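Local atomic coordinates of putative adenosine kinase (Schistosoma mansoni, PDB entry 3VAS), a protein that probably phosphorylates adenosine to AMP, as an adenosine kinase of the pfkB (ribokinase-like) family. Residues 83-88 against 123-128; 89-94 against 99-104; 25-30 against 329-334; 194-199 against 210-215. All blocks are in the same frame, centred on the assembly; numbering follows the deposited sequence.

Contact 1: 83-88 against 123-128. With ADN (adenosine), chain C.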
loop_
_atom_site.group_PDB
_atom_site.type_symbol
_atom_site.label_atom_id
_atom_site.label_comp_id
_atom_site.label_asym_id
_atom_site.label_seq_id
_atom_site.Cartn_x
_atom_site.Cartn_y
_atom_site.Cartn_z
ATOM N N ALA A 83 0.063 -3.656 3.091
ATOM C CA ALA A 83 0.231 -2.848 1.889
ATOM C C ALA A 83 1.489 -1.976 1.911
ATOM O O ALA A 83 2.273 -1.995 0.964
ATOM C CB ALA A 83 -1.010 -1.994 1.639
ATOM N N THR A 84 1.675 -1.221 2.988
ATOM C CA THR A 84 2.824 -0.333 3.100
ATOM C C THR A 84 4.117 -1.138 3.150
ATOM O O THR A 84 5.102 -0.786 2.503
ATOM C CB THR A 84 2.740 0.566 4.352
ATOM O OG1 THR A 84 1.541 1.351 4.311
ATOM C CG2 THR A 84 3.955 1.495 4.432
ATOM N N LEU A 85 4.097 -2.226 3.914
ATOM C CA LEU A 85 5.269 -3.072 4.060
ATOM C C LEU A 85 5.665 -3.717 2.727
ATOM O O LEU A 85 6.848 -3.765 2.395
ATOM C CB LEU A 85 5.061 -4.126 5.160
ATOM C CG LEU A 85 6.212 -5.119 5.358
ATOM C CD1 LEU A 85 7.541 -4.394 5.604
ATOM C CD2 LEU A 85 5.917 -6.109 6.491
ATOM N N ASN A 86 4.675 -4.195 1.970
ATOM C CA ASN A 86 4.921 -4.745 0.637
ATOM C C ASN A 86 5.696 -3.755 -0.241
ATOM O O ASN A 86 6.717 -4.100 -0.841
ATOM C CB ASN A 86 3.607 -5.109 -0.070
ATOM C CG ASN A 86 2.948 -6.366 0.486
ATOM O OD1 ASN A 86 3.551 -7.133 1.239
ATOM N ND2 ASN A 86 1.699 -6.592 0.084
ATOM N N THR A 87 5.205 -2.521 -0.292
ATOM C CA THR A 87 5.795 -1.476 -1.118
ATOM C C THR A 87 7.208 -1.110 -0.673
ATOM O O THR A 87 8.135 -1.066 -1.483
ATOM C CB THR A 87 4.904 -0.214 -1.118
ATOM O OG1 THR A 87 3.672 -0.508 -1.788
ATOM C CG2 THR A 87 5.588 0.944 -1.828
ATOM N N VAL A 88 7.374 -0.861 0.621
ATOM C CA VAL A 88 8.661 -0.425 1.147
ATOM C C VAL A 88 9.744 -1.497 1.032
ATOM O O VAL A 88 10.885 -1.201 0.683
ATOM C CB VAL A 88 8.521 0.066 2.597
ATOM C CG1 VAL A 88 9.892 0.261 3.245
ATOM C CG2 VAL A 88 7.715 1.350 2.624
ATOM N N LEU A 123 15.672 -9.082 4.034
ATOM C CA LEU A 123 15.675 -8.164 2.898
ATOM C C LEU A 123 16.545 -6.919 3.119
ATOM O O LEU A 123 16.589 -6.032 2.262
ATOM C CB LEU A 123 14.236 -7.751 2.561
ATOM C CG LEU A 123 13.374 -8.822 1.888
ATOM C CD1 LEU A 123 11.920 -8.403 1.846
ATOM C CD2 LEU A 123 13.890 -9.093 0.479
ATOM N N ASP A 124 17.233 -6.867 4.260
ATOM C CA ASP A 124 18.017 -5.692 4.670
ATOM C C ASP A 124 17.159 -4.445 4.886
ATOM O O ASP A 124 17.627 -3.319 4.722
ATOM C CB ASP A 124 19.148 -5.389 3.683
ATOM C CG ASP A 124 20.170 -6.499 3.616
ATOM O OD1 ASP A 124 20.347 -7.205 4.630
ATOM O OD2 ASP A 124 20.792 -6.663 2.547
ATOM N N LEU A 125 15.902 -4.657 5.252
ATOM C CA LEU A 125 15.010 -3.567 5.613
ATOM C C LEU A 125 15.132 -3.268 7.109
ATOM O O LEU A 125 14.845 -4.126 7.943
ATOM C CB LEU A 125 13.570 -3.944 5.246
ATOM C CG LEU A 125 12.428 -3.009 5.631
ATOM C CD1 LEU A 125 12.600 -1.667 4.966
ATOM C CD2 LEU A 125 11.091 -3.626 5.247
ATOM N N VAL A 126 15.579 -2.065 7.453
ATOM C CA VAL A 126 15.655 -1.664 8.856
ATOM C C VAL A 126 14.247 -1.486 9.429
ATOM O O VAL A 126 13.423 -0.776 8.857
ATOM C CB VAL A 126 16.458 -0.353 9.045
ATOM C CG1 VAL A 126 16.269 0.194 10.457
ATOM C CG2 VAL A 126 17.932 -0.581 8.761
ATOM N N THR A 127 13.971 -2.144 10.550
ATOM C CA THR A 127 12.661 -2.040 11.178
ATOM C C THR A 127 12.744 -1.642 12.646
ATOM O O THR A 127 13.741 -1.894 13.320
ATOM C CB THR A 127 11.867 -3.359 11.076
ATOM O OG1 THR A 127 12.579 -4.408 11.746
ATOM C CG2 THR A 127 11.646 -3.744 9.624
ATOM N N GLU A 128 11.684 -1.000 13.124
ATOM C CA GLU A 128 11.488 -0.781 14.549
ATOM C C GLU A 128 10.041 -1.121 14.882
ATOM O O GLU A 128 9.173 -0.247 14.911
ATOM C CB GLU A 128 11.810 0.662 14.941
ATOM C CG GLU A 128 13.296 0.989 14.972
ATOM C CD GLU A 128 14.038 0.297 16.109
ATOM O OE1 GLU A 128 13.388 -0.160 17.075
ATOM O OE2 GLU A 128 15.283 0.215 16.038
HETATM O "O5'" ADN C . -2.480 -5.079 -1.771
HETATM C "C5'" ADN C . -2.616 -6.393 -1.233
HETATM C "C4'" ADN C . -2.159 -6.447 0.205
HETATM O "O4'" ADN C . -3.002 -5.611 1.013
HETATM C "C3'" ADN C . -2.182 -7.826 0.875
HETATM O "O3'" ADN C . -0.844 -8.302 1.036
HETATM C "C2'" ADN C . -2.800 -7.563 2.267
HETATM O "O2'" ADN C . -2.061 -8.088 3.347
HETATM C "C1'" ADN C . -2.868 -6.036 2.336
HETATM N N9 ADN C . -3.976 -5.512 3.134
HETATM C C8 ADN C . -5.233 -5.915 3.109
HETATM N N7 ADN C . -5.970 -5.119 4.104
HETATM C C5 ADN C . -5.050 -4.220 4.722
HETATM C C6 ADN C . -5.208 -3.259 5.716
HETATM N N6 ADN C . -6.501 -3.046 6.309
HETATM N N1 ADN C . -4.112 -2.517 6.137
HETATM C C2 ADN C . -2.877 -2.717 5.575
HETATM N N3 ADN C . -2.721 -3.661 4.593
HETATM C C4 ADN C . -3.843 -4.419 4.175
#
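V88 and L125 mark the nearest approach of helix 83-88 to the segment 123-128, their CA atoms 8.4 Å apart, a spacing bridged by side chains and not by backbone. Segment 123-128 leaves helix 111-122 through a Schellman motif with D124 at positive phi, then runs on into strand 126-131. L125 is the side chain that reaches the helix, and its two methyls divide the work: CD2 meets CD1 of L85 at 3.6 Å, while CD1 meets CG1 of V88 at 3.7 Å. CG of L125 stands anti to the backbone N (chi1 175°), which carries the isobutyl fork out to the two helix residues one turn apart. L85 comes to it at a slant and V88 at about a right angle. C101 of strand 101-107 and C120 of helix 111-122 pack on L125 as well. Adenosine lies at the start of the same helix. Backbone N of A83 donates to N3 of the purine at 3.2 Å, almost straight at 169°, and ND2 of N86 donates to O3' of the ribose at 3.2 Å, a more bent bond. D320 accepts from the same ND2 and also binds adenosine. The helix start is thus two-sided: methyl-to-methyl packing sets it against L125, while the backbone N-H of A83 meets the base and the amide of N86 the ribose.

Contact 2: 89-94 against 99-104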
loop_
_atom_site.group_PDB
_atom_site.type_symbol
_atom_site.label_atom_id
_atom_site.label_comp_id
_atom_site.label_asym_id
_atom_site.label_seq_id
_atom_site.Cartn_x
_atom_site.Cartn_y
_atom_site.Cartn_z
ATOM N N LYS A 89 9.394 -2.749 1.301
ATOM C CA LYS A 89 10.397 -3.799 1.214
ATOM C C LYS A 89 10.769 -4.107 -0.237
ATOM O O LYS A 89 11.890 -4.527 -0.517
ATOM C CB LYS A 89 9.978 -5.058 1.983
ATOM C CG LYS A 89 8.878 -5.891 1.354
ATOM C CD LYS A 89 8.473 -7.018 2.310
ATOM C CE LYS A 89 7.590 -8.050 1.624
ATOM N NZ LYS A 89 7.211 -9.157 2.548
ATOM N N MET A 90 9.847 -3.879 -1.167
ATOM C CA MET A 90 10.191 -4.061 -2.574
ATOM C C MET A 90 11.052 -2.904 -3.083
ATOM O O MET A 90 11.942 -3.115 -3.907
ATOM C CB MET A 90 8.962 -4.260 -3.463
ATOM C CG MET A 90 9.329 -4.605 -4.908
ATOM S SD MET A 90 7.914 -5.075 -5.925
ATOM C CE MET A 90 8.725 -5.678 -7.409
ATOM N N ILE A 91 10.799 -1.691 -2.596
ATOM C CA ILE A 91 11.686 -0.568 -2.904
ATOM C C ILE A 91 13.106 -0.937 -2.478
ATOM O O ILE A 91 14.069 -0.726 -3.213
ATOM C CB ILE A 91 11.274 0.719 -2.170
ATOM C CG1 ILE A 91 9.918 1.219 -2.668
ATOM C CG2 ILE A 91 12.331 1.809 -2.354
ATOM C CD1 ILE A 91 9.430 2.462 -1.951
ATOM N N GLN A 92 13.215 -1.512 -1.284
ATOM C CA GLN A 92 14.489 -1.968 -0.744
ATOM C C GLN A 92 15.111 -3.067 -1.612
ATOM O O GLN A 92 16.311 -3.051 -1.888
ATOM C CB GLN A 92 14.291 -2.458 0.698
ATOM C CG GLN A 92 15.519 -3.123 1.315
ATOM C CD GLN A 92 16.663 -2.152 1.535
ATOM O OE1 GLN A 92 16.492 -1.108 2.169
ATOM N NE2 GLN A 92 17.839 -2.489 1.008
ATOM N N TRP A 93 14.285 -4.013 -2.040
ATOM C CA TRP A 93 14.722 -5.130 -2.875
ATOM C C TRP A 93 15.201 -4.644 -4.249
ATOM O O TRP A 93 16.242 -5.079 -4.754
ATOM C CB TRP A 93 13.549 -6.099 -3.016
ATOM C CG TRP A 93 13.790 -7.366 -3.784
ATOM C CD1 TRP A 93 14.385 -8.510 -3.325
ATOM C CD2 TRP A 93 13.370 -7.642 -5.125
ATOM N NE1 TRP A 93 14.381 -9.471 -4.311
ATOM C CE2 TRP A 93 13.762 -8.961 -5.424
ATOM C CE3 TRP A 93 12.709 -6.896 -6.107
ATOM C CZ2 TRP A 93 13.515 -9.550 -6.663
ATOM C CZ3 TRP A 93 12.464 -7.482 -7.336
ATOM C CH2 TRP A 93 12.867 -8.794 -7.604
ATOM N N ILE A 94 14.440 -3.734 -4.848
ATOM C CA ILE A 94 14.811 -3.157 -6.133
ATOM C C ILE A 94 16.143 -2.417 -6.060
ATOM O O ILE A 94 17.050 -2.678 -6.848
ATOM C CB ILE A 94 13.720 -2.204 -6.655
ATOM C CG1 ILE A 94 12.468 -3.003 -7.028
ATOM C CG2 ILE A 94 14.236 -1.402 -7.856
ATOM C CD1 ILE A 94 11.291 -2.155 -7.439
ATOM N N PHE A 99 19.734 -1.336 3.856
ATOM C CA PHE A 99 19.302 -0.362 4.865
ATOM C C PHE A 99 18.854 0.988 4.313
ATOM O O PHE A 99 18.678 1.943 5.068
ATOM C CB PHE A 99 20.377 -0.164 5.942
ATOM C CG PHE A 99 21.040 -1.441 6.379
ATOM C CD1 PHE A 99 22.423 -1.548 6.396
ATOM C CD2 PHE A 99 20.283 -2.536 6.762
ATOM C CE1 PHE A 99 23.040 -2.724 6.791
ATOM C CE2 PHE A 99 20.892 -3.715 7.161
ATOM C CZ PHE A 99 22.272 -3.808 7.176
ATOM N N VAL A 100 18.652 1.074 3.004
ATOM C CA VAL A 100 18.134 2.311 2.427
ATOM C C VAL A 100 16.698 2.579 2.905
ATOM O O VAL A 100 16.273 3.733 3.006
ATOM C CB VAL A 100 18.234 2.321 0.874
ATOM C CG1 VAL A 100 17.439 1.182 0.267
ATOM C CG2 VAL A 100 17.771 3.651 0.309
ATOM N N CYS A 101 15.965 1.517 3.235
ATOM C CA CYS A 101 14.572 1.669 3.660
ATOM C C CYS A 101 14.342 1.358 5.139
ATOM O O CYS A 101 15.006 0.495 5.718
ATOM C CB CYS A 101 13.634 0.822 2.794
ATOM S SG CYS A 101 13.557 1.294 1.055
ATOM N N SER A 102 13.386 2.073 5.731
ATOM C CA SER A 102 13.002 1.899 7.126
ATOM C C SER A 102 11.506 1.632 7.210
ATOM O O SER A 102 10.728 2.207 6.444
ATOM C CB SER A 102 13.315 3.159 7.932
ATOM O OG SER A 102 14.705 3.380 8.051
ATOM N N TYR A 103 11.109 0.772 8.145
ATOM C CA TYR A 103 9.699 0.463 8.354
ATOM C C TYR A 103 9.329 0.372 9.835
ATOM O O TYR A 103 10.064 -0.211 10.638
ATOM C CB TYR A 103 9.317 -0.837 7.646
ATOM C CG TYR A 103 7.862 -1.231 7.820
ATOM C CD1 TYR A 103 6.877 -0.717 6.981
ATOM C CD2 TYR A 103 7.473 -2.127 8.813
ATOM C CE1 TYR A 103 5.548 -1.082 7.125
ATOM C CE2 TYR A 103 6.146 -2.504 8.970
ATOM C CZ TYR A 103 5.185 -1.977 8.124
ATOM O OH TYR A 103 3.859 -2.338 8.274
ATOM N N VAL A 104 8.178 0.946 10.171
ATOM C CA VAL A 104 7.611 0.885 11.514
ATOM C C VAL A 104 6.184 0.338 11.461
ATOM O O VAL A 104 5.363 0.798 10.664
ATOM C CB VAL A 104 7.580 2.283 12.163
ATOM C CG1 VAL A 104 6.739 2.272 13.440
ATOM C CG2 VAL A 104 8.996 2.780 12.437
#
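Q92 and V100 lie alongside each other, their side chains pointing opposite ways, where helix 83-95 is followed by strand 101-107 in the alpha/beta core of the ribokinase-like fold. CG of Q92 lies anti to the backbone N (chi1 173°), and a bend at chi2 swings the amide across to the segment 99-104. There OE1 accepts from backbone N of C101 at 2.9 Å, the donor lying nearly in line with the C=O bond. NE2 of the same amide donates to the carbonyl of K97, so both ends of the group are used and its flip is fixed. CG1 of V100 lies obliquely beside the amide, 3.1 Å from OE1 of Q92. C101 points its side chain at the helix, and its SG lies 3.8 Å from CB of Q92 and also meets I91. I91 touches A324 of helix 318-330 as well, which packs beside helix 83-95. CG2 of I91, anti to its own N, ends 3.7 Å from SG of C101.

Contact 3: 25-30 against 329-334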
loop_
_atom_site.group_PDB
_atom_site.type_symbol
_atom_site.label_atom_id
_atom_site.label_comp_id
_atom_site.label_asym_id
_atom_site.label_seq_id
_atom_site.Cartn_x
_atom_site.Cartn_y
_atom_site.Cartn_z
ATOM N N GLY A 25 18.410 4.708 5.234
ATOM C CA GLY A 25 17.168 5.230 5.770
ATOM C C GLY A 25 16.610 6.393 4.969
ATOM O O GLY A 25 15.907 7.245 5.505
ATOM N N TYR A 26 16.930 6.430 3.681
ATOM C CA TYR A 26 16.427 7.462 2.781
ATOM C C TYR A 26 14.903 7.381 2.646
ATOM O O TYR A 26 14.228 8.401 2.505
ATOM C CB TYR A 26 17.077 7.300 1.408
ATOM C CG TYR A 26 16.936 8.494 0.501
ATOM C CD1 TYR A 26 17.834 9.552 0.573
ATOM C CD2 TYR A 26 15.915 8.561 -0.441
ATOM C CE1 TYR A 26 17.714 10.646 -0.261
ATOM C CE2 TYR A 26 15.790 9.651 -1.279
ATOM C CZ TYR A 26 16.690 10.690 -1.183
ATOM O OH TYR A 26 16.568 11.777 -2.016
ATOM N N VAL A 27 14.380 6.155 2.693
ATOM C CA VAL A 27 12.955 5.885 2.532
ATOM C C VAL A 27 12.367 5.318 3.820
ATOM O O VAL A 27 12.884 4.347 4.370
ATOM C CB VAL A 27 12.699 4.864 1.398
ATOM C CG1 VAL A 27 11.220 4.514 1.313
ATOM C CG2 VAL A 27 13.208 5.400 0.065
ATOM N N PHE A 28 11.285 5.927 4.294
ATOM C CA PHE A 28 10.627 5.488 5.522
ATOM C C PHE A 28 9.174 5.121 5.258
ATOM O O PHE A 28 8.449 5.864 4.599
ATOM C CB PHE A 28 10.691 6.587 6.591
ATOM C CG PHE A 28 9.975 6.236 7.875
ATOM C CD1 PHE A 28 10.668 5.681 8.939
ATOM C CD2 PHE A 28 8.612 6.470 8.018
ATOM C CE1 PHE A 28 10.016 5.354 10.117
ATOM C CE2 PHE A 28 7.956 6.144 9.188
ATOM C CZ PHE A 28 8.658 5.589 10.241
ATOM N N GLY A 29 8.748 3.981 5.788
ATOM C CA GLY A 29 7.344 3.619 5.772
ATOM C C GLY A 29 6.839 3.292 7.166
ATOM O O GLY A 29 7.599 2.817 8.013
ATOM N N MET A 30 5.567 3.572 7.422
ATOM C CA MET A 30 4.892 3.041 8.606
ATOM C C MET A 30 3.569 2.439 8.163
ATOM O O MET A 30 2.923 2.968 7.265
ATOM C CB MET A 30 4.678 4.111 9.687
ATOM C CG MET A 30 3.751 5.262 9.299
ATOM S SD MET A 30 3.202 6.259 10.715
ATOM C CE MET A 30 1.809 5.324 11.302
ATOM N N ASP A 329 12.544 4.152 -8.796
ATOM C CA ASP A 329 13.166 4.778 -9.960
ATOM C C ASP A 329 13.074 6.296 -9.890
ATOM O O ASP A 329 14.051 6.994 -10.156
ATOM C CB ASP A 329 12.550 4.259 -11.263
ATOM C CG ASP A 329 13.382 3.156 -11.900
ATOM O OD1 ASP A 329 14.010 2.373 -11.156
ATOM O OD2 ASP A 329 13.422 3.075 -13.147
ATOM N N TYR A 330 11.905 6.796 -9.503
ATOM C CA TYR A 330 11.646 8.231 -9.469
ATOM C C TYR A 330 12.559 8.977 -8.492
ATOM O O TYR A 330 13.005 10.087 -8.781
ATOM C CB TYR A 330 10.172 8.502 -9.136
ATOM C CG TYR A 330 9.742 9.925 -9.382
ATOM C CD1 TYR A 330 9.477 10.377 -10.669
ATOM C CD2 TYR A 330 9.592 10.818 -8.330
ATOM C CE1 TYR A 330 9.080 11.682 -10.906
ATOM C CE2 TYR A 330 9.195 12.128 -8.555
ATOM C CZ TYR A 330 8.941 12.553 -9.847
ATOM O OH TYR A 330 8.548 13.854 -10.081
ATOM N N ILE A 331 12.836 8.371 -7.339
ATOM C CA ILE A 331 13.689 9.018 -6.341
ATOM C C ILE A 331 15.172 8.929 -6.692
ATOM O O ILE A 331 16.004 9.568 -6.049
ATOM C CB ILE A 331 13.474 8.445 -4.927
ATOM C CG1 ILE A 331 13.972 6.999 -4.842
ATOM C CG2 ILE A 331 12.008 8.571 -4.509
ATOM C CD1 ILE A 331 13.855 6.406 -3.453
ATOM N N ARG A 332 15.501 8.135 -7.708
ATOM C CA ARG A 332 16.876 8.075 -8.203
ATOM C C ARG A 332 17.062 8.929 -9.458
ATOM O O ARG A 332 18.086 8.844 -10.136
ATOM C CB ARG A 332 17.321 6.626 -8.433
ATOM C CG ARG A 332 17.482 5.837 -7.135
ATOM C CD ARG A 332 17.949 4.419 -7.389
ATOM N NE ARG A 332 16.948 3.638 -8.112
ATOM C CZ ARG A 332 17.136 2.390 -8.527
ATOM N NH1 ARG A 332 18.293 1.783 -8.293
ATOM N NH2 ARG A 332 16.171 1.751 -9.179
ATOM N N GLY A 333 16.065 9.752 -9.756
ATOM C CA GLY A 333 16.191 10.760 -10.797
ATOM C C GLY A 333 15.714 10.369 -12.183
ATOM O O GLY A 333 15.863 11.142 -13.124
ATOM N N LYS A 334 15.152 9.173 -12.325
ATOM C CA LYS A 334 14.630 8.741 -13.619
ATOM C C LYS A 334 13.378 9.551 -13.956
ATOM O O LYS A 334 12.555 9.801 -13.084
ATOM C CB LYS A 334 14.302 7.247 -13.595
ATOM C CG LYS A 334 15.432 6.361 -13.092
ATOM C CD LYS A 334 16.663 6.453 -13.972
ATOM C CE LYS A 334 17.809 5.652 -13.375
ATOM N NZ LYS A 334 17.345 4.298 -12.959
HETATM O O HOH W 1 15.314 12.040 -4.736
#
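I331 lays its CD1 methyl over V27, 3.7 Å from CG2, and the two side chains meet at about a right angle. The same methyl lies 4.2 Å from CD2 of the Y26 ring, which it approaches obliquely, so a single methyl touches both Y26 and V27. CG1 of I331 sits between the backbone N and the carbonyl carbon (chi1 68°), and from there the extended chain carries CD1 out of the helix end toward the strand. V181 of strand 181-185 touches both Y26 and I331 and adds to this apolar patch. A water bridges the polar ends: it lies 3.0 Å from OH of Y26 and donates to the carbonyl O of I331 at 2.9 Å. Helix 318-330 closes here with a Schellman motif, G333 at positive phi as its C-prime residue, with bonds from K334 N to D329 O and from G333 N to Y330 O. D329 O also takes N of R332, the two donors arriving from opposite faces of the carbonyl plane. Within the same turn, NH2 of R332 forms a salt bridge to OD1 of D329 at 3.0 Å, with the carboxylate oxygen tilted 23° from the guanidinium plane; NE of R332 donates to the A328 carbonyl. One methyl and one water thus link Y26 and V27 to the helix end, while R332 and D329 pair with each other inside the turn.

Contact 4: 194-199 against 210-215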
loop_
_atom_site.group_PDB
_atom_site.type_symbol
_atom_site.label_atom_id
_atom_site.label_comp_id
_atom_site.label_asym_id
_atom_site.label_seq_id
_atom_site.Cartn_x
_atom_site.Cartn_y
_atom_site.Cartn_z
ATOM N N GLU A 194 -2.948 9.519 13.826
ATOM C CA GLU A 194 -2.158 10.526 14.525
ATOM C C GLU A 194 -0.678 10.482 14.124
ATOM O O GLU A 194 -0.052 11.518 13.903
ATOM C CB GLU A 194 -2.324 10.374 16.049
ATOM C CG GLU A 194 -2.158 8.937 16.568
ATOM C CD GLU A 194 -2.119 8.841 18.096
ATOM O OE1 GLU A 194 -2.558 9.802 18.772
ATOM O OE2 GLU A 194 -1.647 7.803 18.621
ATOM N N GLY A 195 -0.124 9.279 14.030
ATOM C CA GLY A 195 1.259 9.112 13.627
ATOM C C GLY A 195 1.493 9.490 12.174
ATOM O O GLY A 195 2.448 10.198 11.850
ATOM N N MET A 196 0.622 9.026 11.285
ATOM C CA MET A 196 0.821 9.317 9.872
ATOM C C MET A 196 0.617 10.804 9.585
ATOM O O MET A 196 1.274 11.365 8.714
ATOM C CB MET A 196 -0.048 8.423 8.979
ATOM C CG MET A 196 -1.529 8.671 9.064
ATOM S SD MET A 196 -2.459 7.384 8.202
ATOM C CE MET A 196 -2.015 7.698 6.500
ATOM N N LEU A 197 -0.269 11.443 10.343
ATOM C CA LEU A 197 -0.478 12.885 10.213
ATOM C C LEU A 197 0.757 13.652 10.678
ATOM O O LEU A 197 1.176 14.620 10.041
ATOM C CB LEU A 197 -1.707 13.335 11.012
ATOM C CG LEU A 197 -2.091 14.808 10.844
ATOM C CD1 LEU A 197 -2.268 15.156 9.371
ATOM C CD2 LEU A 197 -3.355 15.140 11.622
ATOM N N LYS A 198 1.334 13.214 11.793
ATOM C CA LYS A 198 2.536 13.844 12.320
ATOM C C LYS A 198 3.685 13.744 11.317
ATOM O O LYS A 198 4.381 14.726 11.069
ATOM C CB LYS A 198 2.952 13.215 13.651
ATOM C CG LYS A 198 3.844 14.128 14.480
ATOM C CD LYS A 198 4.804 13.358 15.375
ATOM C CE LYS A 198 5.806 14.316 16.026
ATOM N NZ LYS A 198 6.970 13.617 16.638
ATOM N N ILE A 199 3.879 12.561 10.742
ATOM C CA ILE A 199 4.942 12.365 9.760
ATOM C C ILE A 199 4.689 13.197 8.501
ATOM O O ILE A 199 5.613 13.782 7.944
ATOM C CB ILE A 199 5.119 10.877 9.393
ATOM C CG1 ILE A 199 5.673 10.107 10.593
ATOM C CG2 ILE A 199 6.055 10.721 8.198
ATOM C CD1 ILE A 199 5.787 8.615 10.367
ATOM N N PHE A 210 6.432 13.015 0.210
ATOM C CA PHE A 210 5.453 12.163 0.871
ATOM C C PHE A 210 4.538 11.497 -0.149
ATOM O O PHE A 210 3.833 12.175 -0.893
ATOM C CB PHE A 210 4.624 12.967 1.879
ATOM C CG PHE A 210 3.755 12.111 2.767
ATOM C CD1 PHE A 210 4.224 11.668 3.993
ATOM C CD2 PHE A 210 2.478 11.744 2.369
ATOM C CE1 PHE A 210 3.434 10.879 4.812
ATOM C CE2 PHE A 210 1.681 10.956 3.182
ATOM C CZ PHE A 210 2.162 10.519 4.406
ATOM N N CYS A 211 4.539 10.167 -0.164
ATOM C CA CYS A 211 3.745 9.401 -1.119
ATOM C C CYS A 211 2.596 8.680 -0.425
ATOM O O CYS A 211 2.790 8.023 0.598
ATOM C CB CYS A 211 4.631 8.397 -1.864
ATOM S SG CYS A 211 6.125 9.138 -2.587
ATOM N N PHE A 212 1.400 8.802 -0.994
ATOM C CA PHE A 212 0.182 8.337 -0.345
ATOM C C PHE A 212 -0.630 7.462 -1.291
ATOM O O PHE A 212 -0.763 7.773 -2.475
ATOM C CB PHE A 212 -0.639 9.548 0.111
ATOM C CG PHE A 212 -1.922 9.194 0.820
ATOM C CD1 PHE A 212 -1.899 8.531 2.039
ATOM C CD2 PHE A 212 -3.146 9.549 0.278
ATOM C CE1 PHE A 212 -3.078 8.209 2.695
ATOM C CE2 PHE A 212 -4.334 9.231 0.926
ATOM C CZ PHE A 212 -4.299 8.560 2.138
ATOM N N ASN A 213 -1.163 6.360 -0.772
ATOM C CA ASN A 213 -1.992 5.464 -1.574
ATOM C C ASN A 213 -3.447 5.481 -1.090
ATOM O O ASN A 213 -3.705 5.356 0.108
ATOM C CB ASN A 213 -1.427 4.038 -1.529
ATOM C CG ASN A 213 -1.852 3.195 -2.731
ATOM O OD1 ASN A 213 -3.043 3.016 -2.998
ATOM N ND2 ASN A 213 -0.868 2.679 -3.467
ATOM N N LEU A 214 -4.391 5.644 -2.014
ATOM C CA LEU A 214 -5.815 5.617 -1.657
ATOM C C LEU A 214 -6.221 4.250 -1.083
ATOM O O LEU A 214 -7.158 4.151 -0.285
ATOM C CB LEU A 214 -6.701 5.990 -2.858
ATOM C CG LEU A 214 -6.535 7.384 -3.484
ATOM C CD1 LEU A 214 -7.477 7.581 -4.673
ATOM C CD2 LEU A 214 -6.744 8.483 -2.446
ATOM N N SER A 215 -5.518 3.205 -1.514
ATOM C CA SER A 215 -5.575 1.875 -0.894
ATOM C C SER A 215 -6.855 1.046 -1.090
ATOM O O SER A 215 -6.773 -0.125 -1.459
ATOM C CB SER A 215 -5.197 1.941 0.590
ATOM O OG SER A 215 -3.871 2.413 0.740
#
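N213 OD1 accepts from backbone N of S215 at 2.9 Å, on a lone pair in the carbonyl plane, and so closes an Asx turn where strand 209-213 ends. ND2 of N213 donates to OH of Y183 on the adjacent strand, so both ends of this amide are bound. Between helix and strand the contact is apolar. M196 and F212 cross at a slant: CE of the methionine comes within 4.0 Å of CE1 of the ring. CG of M196 lies between the backbone N and the carbonyl carbon (chi1 68°), and a further bend at chi3 brings the methyl round to the ring. F210, two residues earlier and on the same face of the strand, points its side chain at the helix one turn further along. There CG2 of I199 meets the ring edge near its plane, 4.3 Å from CE1. M230 of helix 224-231 touches M196 and both phenylalanines, and I184 of strand 181-185 touches M196 and F210; both add apolar contacts to the same layer. The short segments of helix and strand lie 11.2 Å apart at their axes and run roughly antiparallel, at 144°. That spacing and direction belong to the second half of a beta-alpha-beta crossover, strand 181-185, helix 189-205 and strand 209-213, in the alpha/beta core of the ribokinase-like fold.

Contacts 1, 2 and 4 are buried, whereas contact 3 lies partly open at a helix end and uses a water. Contacts 1 and 2 share helix 83-95 and touch through the neighbouring strands 101-107 and 126-131, V126 O lying 2.9 Å from Y103 N. Contact 3 joins contact 2 along the next strand pair, S102 N to V27 O at 2.7 Å. Contact 4 lies beyond strand 27-40, reached through F28 and M30, which pack on I199. Chemistry follows place: adenosine binds at the helix start of contact 1, an amide grips backbone in contact 2, and methionine and isoleucine pack on two phenylalanine rings in contact 4.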